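Local coordinates for protein putative hydrolase (Burkholderia cenocepacia, PDB 4X00) that probably acts as an alpha/beta-hydrolase-fold hydrolase, putatively an aryl esterase, though its natural substrate is not known, at residues V22-Q27 and G73-P78; G45-W50 and L64-L69; W50-Q55 and P261-P266. All coordinates share one frame; numbering follows the deposited sequence.

How the contacts relate
Following the chain from its N terminus, 22-27 enters strand 23-30 and meets 73-78, the loop after strand 63-67, so contact 1 closes a long loop. Contact 2, in which 45-50 returns to 64-69, falls wholly within that loop. Contact 3 starts from the same Trp50 but runs from 50-55 out to 261-266 near the C terminus, and it therefore crosses both others along the chain. Contacts 1 and 2 touch where strands 23-30 and 63-67 lie side by side in the sheet, through Ser75 to Asp68 and Gln27 to Thr66. Contact 3 then carries the connection from helix 51-54 to helix 261-264.

Contact 1: V22-Q27 and G73-P78; sequences VVLAVQ and GLSGKP
Two polar bonds fasten Ser75 and Gly76 to the strand. Gly76 N gives its hydrogen to Val23 O at 2.8 Å, and Ser75 OG accepts from Ala25 N at 2.9 Å with an N-H...O angle of 167°. With OG beside its own backbone N (chi1 -75°), the serine hydroxyl lies against Leu24 CA and also bonds the backbone O of Asp68, so one oxygen ties strand 23-30 to the backbone at Asp68. A water donates to both Val23 O and Leu74 O, adding a bridge between the two backbones.

Segment 22-27 belongs to strand 23-30 of the alpha/beta-hydrolase sheet, and 73-78 is the loop that leaves strand 63-67, its neighbour there; the two touching parts run in nearly opposite directions, 170° apart.

The apolar contacts sit at the two ends. Val22 CG2 meets Pro78 CG at 3.9 Å, the two side chains crossing at about a right angle, while CG1 rests over Gly76. Ala25 CB faces Leu74 CB at 4.2 Å. The extended Lys77 side chain reaches back along the loop, and NZ donates to Gly73 O and Ser75 O, the latter in the carbonyl plane, linking three residues of the loop.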
loop_
_atom_site.group_PDB
_atom_site.type_symbol
_atom_site.label_atom_id
_atom_site.label_comp_id
_atom_site.label_asym_id
_atom_site.label_seq_id
_atom_site.Cartn_x
_atom_site.Cartn_y
_atom_site.Cartn_z
ATOM N N VAL A 22 3.362 2.233 18.927
ATOM C CA VAL A 22 2.093 2.356 18.211
ATOM C C VAL A 22 1.498 0.957 18.025
ATOM O O VAL A 22 2.209 0.030 17.645
ATOM C CB VAL A 22 2.310 3.066 16.858
ATOM C CG1 VAL A 22 1.091 2.972 15.952
ATOM C CG2 VAL A 22 2.632 4.528 17.124
ATOM N N VAL A 23 0.218 0.798 18.318
ATOM C CA VAL A 23 -0.446 -0.499 18.179
ATOM C C VAL A 23 -1.147 -0.602 16.821
ATOM O O VAL A 23 -1.944 0.266 16.465
ATOM C CB VAL A 23 -1.469 -0.725 19.331
ATOM C CG1 VAL A 23 -2.245 -1.994 19.094
ATOM C CG2 VAL A 23 -0.744 -0.822 20.658
ATOM N N LEU A 24 -0.803 -1.626 16.065
ATOM C CA LEU A 24 -1.348 -1.851 14.734
ATOM C C LEU A 24 -2.455 -2.862 14.781
ATOM O O LEU A 24 -2.315 -3.901 15.420
ATOM C CB LEU A 24 -0.243 -2.344 13.815
ATOM C CG LEU A 24 0.961 -1.408 13.766
ATOM C CD1 LEU A 24 2.174 -2.130 13.177
ATOM C CD2 LEU A 24 0.620 -0.103 13.033
ATOM N N ALA A 25 -3.549 -2.556 14.091
ATOM C CA ALA A 25 -4.672 -3.481 13.946
ATOM C C ALA A 25 -4.384 -4.409 12.771
ATOM O O ALA A 25 -4.208 -3.939 11.651
ATOM C CB ALA A 25 -5.960 -2.710 13.717
ATOM N N VAL A 26 -4.320 -5.710 13.042
ATOM C CA VAL A 26 -3.932 -6.722 12.070
ATOM C C VAL A 26 -5.063 -7.730 11.874
ATOM O O VAL A 26 -5.816 -8.050 12.813
ATOM C CB VAL A 26 -2.658 -7.447 12.535
ATOM C CG1 VAL A 26 -2.201 -8.436 11.496
ATOM C CG2 VAL A 26 -1.560 -6.425 12.843
ATOM N N GLN A 27 -5.211 -8.204 10.642
ATOM C CA GLN A 27 -6.219 -9.229 10.326
ATOM C C GLN A 27 -5.605 -10.366 9.519
ATOM O O GLN A 27 -4.612 -10.163 8.815
ATOM C CB GLN A 27 -7.389 -8.641 9.537
ATOM C CG GLN A 27 -7.961 -7.343 10.069
ATOM C CD GLN A 27 -7.037 -6.157 9.883
ATOM O OE1 GLN A 27 -6.361 -6.015 8.872
ATOM N NE2 GLN A 27 -7.009 -5.283 10.874
ATOM N N GLY A 73 -7.444 3.735 9.822
ATOM C CA GLY A 73 -8.304 2.648 10.263
ATOM C C GLY A 73 -8.438 2.585 11.772
ATOM O O GLY A 73 -8.766 3.603 12.419
ATOM N N LEU A 74 -8.122 1.422 12.354
ATOM C CA LEU A 74 -8.166 1.230 13.810
ATOM C C LEU A 74 -6.777 1.072 14.407
ATOM O O LEU A 74 -6.648 0.680 15.582
ATOM C CB LEU A 74 -9.073 0.039 14.166
ATOM C CG LEU A 74 -10.527 0.189 13.683
ATOM C CD1 LEU A 74 -11.374 -1.024 14.157
ATOM C CD2 LEU A 74 -11.149 1.532 14.084
ATOM N N SER A 75 -5.743 1.431 13.653
ATOM C CA SER A 75 -4.404 1.470 14.216
ATOM C C SER A 75 -4.182 2.745 15.032
ATOM O O SER A 75 -4.963 3.711 14.958
ATOM C CB SER A 75 -3.347 1.340 13.134
ATOM O OG SER A 75 -3.290 -0.014 12.702
ATOM N N GLY A 76 -3.111 2.759 15.821
ATOM C CA GLY A 76 -2.786 3.944 16.602
ATOM C C GLY A 76 -2.512 5.154 15.719
ATOM O O GLY A 76 -2.043 5.043 14.561
ATOM N N LYS A 77 -2.808 6.319 16.284
ATOM C CA LYS A 77 -2.736 7.585 15.563
ATOM C C LYS A 77 -2.014 8.634 16.397
ATOM O O LYS A 77 -2.639 9.551 16.925
ATOM C CB LYS A 77 -4.149 8.065 15.188
ATOM C CG LYS A 77 -4.917 6.991 14.410
ATOM C CD LYS A 77 -6.301 7.430 13.953
ATOM C CE LYS A 77 -6.992 6.289 13.201
ATOM N NZ LYS A 77 -7.245 5.121 14.089
ATOM N N PRO A 78 -0.689 8.513 16.505
ATOM C CA PRO A 78 0.071 9.514 17.275
ATOM C C PRO A 78 -0.161 10.922 16.750
ATOM O O PRO A 78 -0.436 11.133 15.573
ATOM C CB PRO A 78 1.532 9.092 17.083
ATOM C CG PRO A 78 1.525 8.058 15.983
ATOM C CD PRO A 78 0.156 7.430 15.988
HETATM O O HOH W 1 -4.737 0.102 17.676
#

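Contact 2: G45-W50 and L64-L69; sequences GSRLNW and LITYDL. With EDO (1,2-ethanediol), chain F.
Arg47 lays its guanidinium side-on against the carboxylate of Asp68, NE and NH2 each taking one oxygen. NE donates to OD1 at 2.8 Å, on the syn lone pair, and NH2 of Arg47 reaches OD2 of Asp68, also at 2.8 Å, from the syn side but 33° out of the carboxylate plane. Both oxygens lie close to the guanidinium plane, while the two flat groups are turned 32° against each other. The arginine can reach back like this because CG sits between the backbone N and the carbonyl carbon (chi1 87°) and the chain bends again at chi2 and chi3. Its own backbone N also donates to Asp68 OD1, at 2.9 Å, so that oxygen holds two donors from one residue. OD2 has a further donor in Leu74 N, which would help fix the carboxylate's rotation and probably stabilises its negative charge.

Segment 64-69 lies on strand 63-67 of the alpha/beta-hydrolase sheet, with the acid at position 68, and the arginine stands in the short 3-10 turn between strand 36-40 and helix 51-54. That turn is braced from within: Ser46 OG accepts from Leu48 N in an ST turn and also bonds Asn192, while Asn49 OD1 takes the N-H of Ser46.

Beside the salt bridge, toward Trp50, the contact becomes apolar. Thr66 CG2 approaches Trp50 CD1 at 3.9 Å, the two side chains sliding past each other in opposite directions. The methyl is turned beside the backbone N of Thr66, and OG1, 3.6 Å from Arg47 CB, is hydrogen-bonded to Gln27 OE1 on the adjoining strand.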
loop_
_atom_site.group_PDB
_atom_site.type_symbol
_atom_site.label_atom_id
_atom_site.label_comp_id
_atom_site.label_asym_id
_atom_site.label_seq_id
_atom_site.Cartn_x
_atom_site.Cartn_y
_atom_site.Cartn_z
ATOM N N GLY A 45 -6.602 4.745 3.138
ATOM C CA GLY A 45 -7.173 3.409 3.086
ATOM C C GLY A 45 -7.271 2.715 4.433
ATOM O O GLY A 45 -7.071 3.324 5.496
ATOM N N SER A 46 -7.529 1.409 4.396
ATOM C CA SER A 46 -7.402 0.540 5.563
ATOM C C SER A 46 -7.411 -0.893 5.033
ATOM O O SER A 46 -7.420 -1.101 3.814
ATOM C CB SER A 46 -8.540 0.714 6.562
ATOM O OG SER A 46 -9.731 0.093 6.044
ATOM N N ARG A 47 -7.450 -1.880 5.922
ATOM C CA ARG A 47 -7.557 -3.263 5.474
ATOM C C ARG A 47 -8.758 -3.476 4.555
ATOM O O ARG A 47 -8.722 -4.409 3.750
ATOM C CB ARG A 47 -7.656 -4.215 6.678
ATOM C CG ARG A 47 -9.037 -4.477 7.225
ATOM C CD ARG A 47 -9.696 -3.263 7.887
ATOM N NE ARG A 47 -9.139 -2.850 9.180
ATOM C CZ ARG A 47 -9.578 -3.264 10.363
ATOM N NH1 ARG A 47 -10.518 -4.202 10.467
ATOM N NH2 ARG A 47 -9.053 -2.720 11.458
ATOM N N LEU A 48 -9.797 -2.636 4.651
ATOM C CA LEU A 48 -10.990 -2.814 3.811
ATOM C C LEU A 48 -10.700 -2.717 2.334
ATOM O O LEU A 48 -11.474 -3.264 1.530
ATOM C CB LEU A 48 -12.073 -1.770 4.162
ATOM C CG LEU A 48 -12.588 -1.901 5.595
ATOM C CD1 LEU A 48 -13.680 -0.853 5.843
ATOM C CD2 LEU A 48 -13.072 -3.313 5.976
ATOM N N ASN A 49 -9.610 -2.051 1.951
ATOM C CA ASN A 49 -9.281 -1.978 0.526
ATOM C C ASN A 49 -9.081 -3.328 -0.132
ATOM O O ASN A 49 -9.244 -3.430 -1.332
ATOM C CB ASN A 49 -8.021 -1.156 0.312
ATOM C CG ASN A 49 -8.234 0.292 0.571
ATOM O OD1 ASN A 49 -7.572 0.863 1.437
ATOM N ND2 ASN A 49 -9.108 0.917 -0.187
ATOM N N TRP A 50 -8.716 -4.341 0.663
ATOM C CA TRP A 50 -8.283 -5.628 0.113
ATOM C C TRP A 50 -9.378 -6.683 0.088
ATOM O O TRP A 50 -9.102 -7.853 -0.147
ATOM C CB TRP A 50 -7.084 -6.139 0.907
ATOM C CG TRP A 50 -5.908 -5.226 0.873
ATOM C CD1 TRP A 50 -5.376 -4.517 1.933
ATOM C CD2 TRP A 50 -5.123 -4.885 -0.272
ATOM N NE1 TRP A 50 -4.304 -3.779 1.506
ATOM C CE2 TRP A 50 -4.101 -4.010 0.163
ATOM C CE3 TRP A 50 -5.139 -5.296 -1.621
ATOM C CZ2 TRP A 50 -3.107 -3.519 -0.708
ATOM C CZ3 TRP A 50 -4.160 -4.800 -2.482
ATOM C CH2 TRP A 50 -3.168 -3.921 -2.028
ATOM N N LEU A 64 -3.296 -14.940 4.336
ATOM C CA LEU A 64 -3.571 -13.585 3.845
ATOM C C LEU A 64 -3.604 -12.601 5.003
ATOM O O LEU A 64 -4.552 -12.589 5.784
ATOM C CB LEU A 64 -4.900 -13.564 3.080
ATOM C CG LEU A 64 -5.004 -14.556 1.906
ATOM C CD1 LEU A 64 -6.442 -14.558 1.355
ATOM C CD2 LEU A 64 -4.032 -14.187 0.801
ATOM N N ILE A 65 -2.571 -11.783 5.096
ATOM C CA ILE A 65 -2.422 -10.876 6.237
ATOM C C ILE A 65 -2.654 -9.439 5.784
ATOM O O ILE A 65 -2.028 -8.981 4.822
ATOM C CB ILE A 65 -1.017 -11.004 6.841
ATOM C CG1 ILE A 65 -0.793 -12.433 7.360
ATOM C CG2 ILE A 65 -0.796 -9.940 7.941
ATOM C CD1 ILE A 65 0.689 -12.759 7.599
ATOM N N THR A 66 -3.512 -8.710 6.499
ATOM C CA THR A 66 -3.695 -7.295 6.238
ATOM C C THR A 66 -3.464 -6.531 7.548
ATOM O O THR A 66 -3.472 -7.124 8.626
ATOM C CB THR A 66 -5.113 -6.979 5.705
ATOM O OG1 THR A 66 -6.100 -7.505 6.603
ATOM C CG2 THR A 66 -5.357 -7.565 4.325
ATOM N N TYR A 67 -3.278 -5.220 7.456
ATOM C CA TYR A 67 -3.236 -4.392 8.650
ATOM C C TYR A 67 -3.550 -2.963 8.279
ATOM O O TYR A 67 -3.509 -2.574 7.100
ATOM C CB TYR A 67 -1.869 -4.466 9.349
ATOM C CG TYR A 67 -0.686 -3.869 8.634
ATOM C CD1 TYR A 67 -0.062 -4.560 7.598
ATOM C CD2 TYR A 67 -0.155 -2.641 9.022
ATOM C CE1 TYR A 67 1.066 -4.051 6.971
ATOM C CE2 TYR A 67 0.968 -2.111 8.420
ATOM C CZ TYR A 67 1.602 -2.843 7.394
ATOM O OH TYR A 67 2.722 -2.336 6.786
ATOM N N ASP A 68 -3.883 -2.153 9.287
ATOM C CA ASP A 68 -4.085 -0.730 9.078
ATOM C C ASP A 68 -2.763 -0.009 9.334
ATOM O O ASP A 68 -2.099 -0.216 10.369
ATOM C CB ASP A 68 -5.159 -0.165 10.014
ATOM C CG ASP A 68 -6.536 -0.760 9.777
ATOM O OD1 ASP A 68 -6.792 -1.339 8.694
ATOM O OD2 ASP A 68 -7.370 -0.674 10.699
ATOM N N LEU A 69 -2.342 0.821 8.387
ATOM C CA LEU A 69 -1.159 1.684 8.596
ATOM C C LEU A 69 -1.330 2.585 9.812
ATOM O O LEU A 69 -2.464 2.950 10.190
ATOM C CB LEU A 69 -0.919 2.585 7.378
ATOM C CG LEU A 69 -0.552 1.891 6.059
ATOM C CD1 LEU A 69 -0.496 2.960 4.961
ATOM C CD2 LEU A 69 0.771 1.153 6.213
HETATM C C1 EDO F . -13.722 -2.503 -0.827
HETATM O O1 EDO F . -14.466 -3.493 -1.547
HETATM C C2 EDO F . -14.458 -2.184 0.468
HETATM O O2 EDO F . -14.304 -3.270 1.395
#

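Contact 3: W50-Q55 and P261-P266; sequences WSKQLQ and PFLEEP. With EDO (1,2-ethanediol), chain F.
Phe262 and Lys52 bury the most surface here, followed by Leu263. The indole of Trp50 brings CZ3 over one face of the Phe262 ring, 3.7 Å from CG and offset toward the rim; the planes are tilted by 38°, an oblique pair, and Trp111 meets the same phenyl ring edge-to-face. Gln53 crosses Phe262 at about a right angle, its amide nearly perpendicular to the ring. NE2 of Gln53 donates to Phe262 O at 3.0 Å and has a second partner in Asn270 of helix 266-280.

Lys52 stretches out fully beyond CG, which lets it run past two apolar neighbours before its amine arrives. Its CD lies against Pro266 CB at 3.6 Å, CE touches Leu263 CD2 at 3.7 Å, and NZ bonds Leu263 O at 2.8 Å, in the carbonyl plane and on a lone pair. The same CD2 also meets an ethanediol, probably from the crystallisation liquor, that is hydrogen-bonded to Ser51 OG.

Helix 51-54 is thus joined to helix 261-264, which comes just after His259, the histidine of a probable Ser112-His259-Asp230 triad on an alpha/beta-hydrolase fold.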
loop_
_atom_site.group_PDB
_atom_site.type_symbol
_atom_site.label_atom_id
_atom_site.label_comp_id
_atom_site.label_asym_id
_atom_site.label_seq_id
_atom_site.Cartn_x
_atom_site.Cartn_y
_atom_site.Cartn_z
ATOM N N TRP A 50 -8.716 -4.341 0.663
ATOM C CA TRP A 50 -8.283 -5.628 0.113
ATOM C C TRP A 50 -9.378 -6.683 0.088
ATOM O O TRP A 50 -9.102 -7.853 -0.147
ATOM C CB TRP A 50 -7.084 -6.139 0.907
ATOM C CG TRP A 50 -5.908 -5.226 0.873
ATOM C CD1 TRP A 50 -5.376 -4.517 1.933
ATOM C CD2 TRP A 50 -5.123 -4.885 -0.272
ATOM N NE1 TRP A 50 -4.304 -3.779 1.506
ATOM C CE2 TRP A 50 -4.101 -4.010 0.163
ATOM C CE3 TRP A 50 -5.139 -5.296 -1.621
ATOM C CZ2 TRP A 50 -3.107 -3.519 -0.708
ATOM C CZ3 TRP A 50 -4.160 -4.800 -2.482
ATOM C CH2 TRP A 50 -3.168 -3.921 -2.028
ATOM N N SER A 51 -10.631 -6.282 0.251
ATOM C CA SER A 51 -11.733 -7.238 0.361
ATOM C C SER A 51 -11.854 -8.199 -0.831
ATOM O O SER A 51 -12.183 -9.374 -0.660
ATOM C CB SER A 51 -13.061 -6.513 0.541
ATOM O OG SER A 51 -13.407 -5.830 -0.638
ATOM N N LYS A 52 -11.602 -7.717 -2.047
ATOM C CA LYS A 52 -11.772 -8.600 -3.204
ATOM C C LYS A 52 -10.650 -9.615 -3.329
ATOM O O LYS A 52 -10.781 -10.615 -4.056
ATOM C CB LYS A 52 -11.887 -7.790 -4.491
ATOM C CG LYS A 52 -13.097 -6.869 -4.490
ATOM C CD LYS A 52 -13.323 -6.300 -5.845
ATOM C CE LYS A 52 -14.397 -5.234 -5.818
ATOM N NZ LYS A 52 -14.511 -4.641 -7.165
ATOM N N GLN A 53 -9.537 -9.369 -2.650
ATOM C CA GLN A 53 -8.460 -10.369 -2.563
ATOM C C GLN A 53 -8.806 -11.367 -1.453
ATOM O O GLN A 53 -8.748 -12.590 -1.661
ATOM C CB GLN A 53 -7.100 -9.710 -2.297
ATOM C CG GLN A 53 -6.543 -8.952 -3.510
ATOM C CD GLN A 53 -7.432 -7.817 -3.992
ATOM O OE1 GLN A 53 -7.651 -6.848 -3.247
ATOM N NE2 GLN A 53 -7.935 -7.899 -5.238
ATOM N N LEU A 54 -9.174 -10.867 -0.276
ATOM C CA LEU A 54 -9.448 -11.770 0.845
ATOM C C LEU A 54 -10.640 -12.684 0.624
ATOM O O LEU A 54 -10.695 -13.773 1.190
ATOM C CB LEU A 54 -9.690 -10.971 2.124
ATOM C CG LEU A 54 -8.620 -9.943 2.435
ATOM C CD1 LEU A 54 -9.038 -9.104 3.630
ATOM C CD2 LEU A 54 -7.285 -10.668 2.679
ATOM N N GLN A 55 -11.597 -12.242 -0.176
ATOM C CA GLN A 55 -12.794 -13.038 -0.433
ATOM C C GLN A 55 -12.676 -14.043 -1.568
ATOM O O GLN A 55 -13.593 -14.815 -1.790
ATOM C CB GLN A 55 -13.978 -12.108 -0.734
ATOM C CG GLN A 55 -14.414 -11.251 0.451
ATOM C CD GLN A 55 -15.331 -10.101 0.034
ATOM O OE1 GLN A 55 -15.639 -9.929 -1.153
ATOM N NE2 GLN A 55 -15.766 -9.304 1.011
ATOM N N PRO A 261 -6.224 -0.935 -9.256
ATOM C CA PRO A 261 -6.551 -2.087 -10.112
ATOM C C PRO A 261 -7.012 -3.326 -9.341
ATOM O O PRO A 261 -7.696 -4.163 -9.928
ATOM C CB PRO A 261 -5.224 -2.362 -10.865
ATOM C CG PRO A 261 -4.161 -1.724 -10.026
ATOM C CD PRO A 261 -4.842 -0.485 -9.445
ATOM N N PHE A 262 -6.601 -3.489 -8.091
ATOM C CA PHE A 262 -7.025 -4.632 -7.281
ATOM C C PHE A 262 -8.536 -4.575 -6.989
ATOM O O PHE A 262 -9.153 -5.620 -6.692
ATOM C CB PHE A 262 -6.222 -4.687 -5.967
ATOM C CG PHE A 262 -6.283 -3.389 -5.189
ATOM C CD1 PHE A 262 -5.410 -2.336 -5.474
ATOM C CD2 PHE A 262 -7.282 -3.215 -4.223
ATOM C CE1 PHE A 262 -5.509 -1.125 -4.783
ATOM C CE2 PHE A 262 -7.398 -2.014 -3.538
ATOM C CZ PHE A 262 -6.507 -0.964 -3.824
ATOM N N LEU A 263 -9.127 -3.374 -7.075
ATOM C CA LEU A 263 -10.579 -3.222 -6.954
ATOM C C LEU A 263 -11.216 -3.129 -8.325
ATOM O O LEU A 263 -12.318 -3.644 -8.536
ATOM C CB LEU A 263 -10.923 -1.960 -6.132
ATOM C CG LEU A 263 -10.824 -2.180 -4.612
ATOM C CD1 LEU A 263 -10.768 -0.813 -3.885
ATOM C CD2 LEU A 263 -11.971 -3.033 -4.076
ATOM N N GLU A 264 -10.532 -2.465 -9.261
ATOM C CA GLU A 264 -11.127 -2.214 -10.590
ATOM C C GLU A 264 -11.138 -3.428 -11.520
ATOM O O GLU A 264 -12.084 -3.592 -12.320
ATOM C CB GLU A 264 -10.403 -1.063 -11.286
ATOM C CG GLU A 264 -10.527 0.265 -10.500
ATOM C CD GLU A 264 -9.722 1.388 -11.105
ATOM O OE1 GLU A 264 -10.041 1.813 -12.224
ATOM O OE2 GLU A 264 -8.765 1.870 -10.459
ATOM N N GLU A 265 -10.095 -4.243 -11.444
ATOM C CA GLU A 265 -9.957 -5.458 -12.245
ATOM C C GLU A 265 -9.533 -6.597 -11.316
ATOM O O GLU A 265 -8.403 -7.097 -11.402
ATOM C CB GLU A 265 -8.933 -5.246 -13.371
ATOM C CG GLU A 265 -9.420 -4.274 -14.435
ATOM C CD GLU A 265 -8.471 -4.169 -15.618
ATOM O OE1 GLU A 265 -8.160 -5.198 -16.250
ATOM O OE2 GLU A 265 -8.039 -3.047 -15.946
ATOM N N PRO A 266 -10.420 -6.995 -10.401
ATOM C CA PRO A 266 -9.987 -7.883 -9.311
ATOM C C PRO A 266 -9.677 -9.295 -9.790
ATOM O O PRO A 266 -8.773 -9.914 -9.221
ATOM C CB PRO A 266 -11.203 -7.863 -8.357
ATOM C CG PRO A 266 -12.373 -7.554 -9.244
ATOM C CD PRO A 266 -11.831 -6.573 -10.264
HETATM C C1 EDO F . -13.722 -2.503 -0.827
HETATM O O1 EDO F . -14.466 -3.493 -1.547
HETATM C C2 EDO F . -14.458 -2.184 0.468
HETATM O O2 EDO F . -14.304 -3.270 1.395
#